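Lmo2812 protein (Listeria monocytogenes EGD-e, PDB 5ZQA) is a penicillin-binding protein of the peptidase S11 family that probably acts as a serine-type D-Ala-D-Ala carboxypeptidase trimming cell-wall peptidoglycan. Local coordinates at residues A[256-259]-A[260-263]. Numbering follows the deposited sequence.
Sequences GTAE and KRFK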
loop_
_atom_site.group_PDB
_atom_site.type_symbol
_atom_site.label_atom_id
_atom_site.label_comp_id
_atom_site.label_asym_id
_atom_site.label_seq_id
_atom_site.Cartn_x
_atom_site.Cartn_y
_atom_site.Cartn_z
ATOM N N GLY A 256 11.269 -10.728 8.518
ATOM C CA GLY A 256 11.294 -10.929 9.959
ATOM C C GLY A 256 11.376 -9.701 10.846
ATOM O O GLY A 256 10.990 -9.755 12.014
ATOM N N THR A 257 11.917 -8.612 10.311
ATOM C CA THR A 257 12.003 -7.335 11.019
ATOM C C THR A 257 11.720 -6.194 10.047
ATOM O O THR A 257 11.711 -6.397 8.837
ATOM C CB THR A 257 13.390 -7.084 11.638
ATOM O OG1 THR A 257 14.355 -6.930 10.583
ATOM C CG2 THR A 257 13.798 -8.227 12.556
ATOM N N ALA A 258 11.506 -4.993 10.575
ATOM C CA ALA A 258 11.315 -3.828 9.716
ATOM C C ALA A 258 12.546 -3.581 8.844
ATOM O O ALA A 258 12.436 -3.264 7.662
ATOM C CB ALA A 258 10.993 -2.597 10.552
ATOM N N GLU A 259 13.728 -3.749 9.425
ATOM C CA GLU A 259 14.974 -3.567 8.708
ATOM C C GLU A 259 15.114 -4.575 7.575
ATOM O O GLU A 259 15.552 -4.226 6.478
ATOM C CB GLU A 259 16.165 -3.696 9.673
ATOM C CG GLU A 259 17.504 -3.878 8.978
ATOM C CD GLU A 259 18.651 -4.040 9.955
ATOM O OE1 GLU A 259 18.815 -5.150 10.524
ATOM O OE2 GLU A 259 19.387 -3.047 10.151
ATOM N N LYS A 260 14.746 -5.823 7.840
ATOM C CA LYS A 260 14.926 -6.876 6.844
ATOM C C LYS A 260 14.053 -6.678 5.602
ATOM O O LYS A 260 14.470 -7.034 4.498
ATOM C CB LYS A 260 14.633 -8.244 7.453
ATOM C CG LYS A 260 15.761 -8.797 8.323
ATOM C CD LYS A 260 15.270 -9.935 9.186
ATOM C CE LYS A 260 16.417 -10.628 9.937
ATOM N NZ LYS A 260 17.269 -11.358 8.974
ATOM N N ARG A 261 12.849 -6.137 5.768
ATOM C CA ARG A 261 12.017 -5.944 4.578
ATOM C C ARG A 261 12.699 -4.959 3.642
ATOM O O ARG A 261 12.559 -5.064 2.423
ATOM C CB ARG A 261 10.603 -5.459 4.935
ATOM C CG ARG A 261 10.500 -3.997 5.262
ATOM C CD ARG A 261 9.088 -3.622 5.629
ATOM N NE ARG A 261 9.093 -2.603 6.664
ATOM C CZ ARG A 261 8.030 -2.263 7.380
ATOM N NH1 ARG A 261 6.868 -2.876 7.189
ATOM N NH2 ARG A 261 8.135 -1.328 8.315
ATOM N N PHE A 262 13.456 -4.011 4.189
ATOM C CA PHE A 262 14.102 -3.028 3.334
ATOM C C PHE A 262 15.432 -3.561 2.773
ATOM O O PHE A 262 15.813 -3.232 1.654
ATOM C CB PHE A 262 14.286 -1.700 4.090
ATOM C CG PHE A 262 12.978 -1.029 4.461
ATOM C CD1 PHE A 262 12.046 -0.719 3.486
ATOM C CD2 PHE A 262 12.687 -0.712 5.780
ATOM C CE1 PHE A 262 10.850 -0.102 3.810
ATOM C CE2 PHE A 262 11.489 -0.100 6.113
ATOM C CZ PHE A 262 10.568 0.203 5.116
ATOM N N LYS A 263 16.123 -4.401 3.545
ATOM C CA LYS A 263 17.316 -5.078 3.030
ATOM C C LYS A 263 16.954 -5.992 1.874
ATOM O O LYS A 263 17.692 -6.074 0.889
ATOM C CB LYS A 263 18.002 -5.888 4.128
ATOM C CG LYS A 263 18.530 -5.060 5.272
ATOM C CD LYS A 263 19.807 -4.347 4.896
ATOM C CE LYS A 263 20.480 -3.792 6.150
ATOM N NZ LYS A 263 21.788 -3.180 5.828
#
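Glu259 O takes two backbone N-H groups from the following turn: a bond from Lys263 N, 3.0 Å long, and a weak one from Phe262 N. The first is the regular i to i+4 bond of the helix that starts here. Two residues earlier, Arg261 N donates to Thr257 O at 3.3 Å.

Thr257 is the N-cap. Its OG1 accepts from Lys260 N at 3.0 Å, with an N-H...O angle of 153°, and so satisfies an amide of the first turn that has no carbonyl four residues back within the helix. With chi1 at 66° the hydroxyl lies between the backbone N and the carbonyl carbon, where OG1 can take the N-H of Lys260. The aliphatic part of Lys260 runs back past the same oxygen, CG coming within 3.3 Å of OG1, before the chain bends at chi4 and carries NZ off.

On another side of the turn Ala258 O is approached by two side chains, Arg261 CG and Phe262 CD2 each lying 3.2 Å from it. Arg261 CG also sits over the centre of the Phe262 ring, 3.8 Å above its plane. Glu259 and Lys263 meet through their CG atoms, while OE2 and NZ stay 4.9 Å apart, so any attraction between the charges would act without direct contact.

This is the N-capped start of the last helix, 258-272, which follows strand 246-255 and packs its first turn on the five-stranded antiparallel sheet. The Arg261 side chain comes within about 8 Å of those of Ser122, a predicted active-site residue, and Lys226, a predicted substrate-binding one, without touching them. Arg261 NH1 binds Cys236 O, Phe262 meets Phe237 edge-to-face, and both side chains touch Thr227 of strand 222-230, while the Lys260 side chain touches Ser34 in a loop.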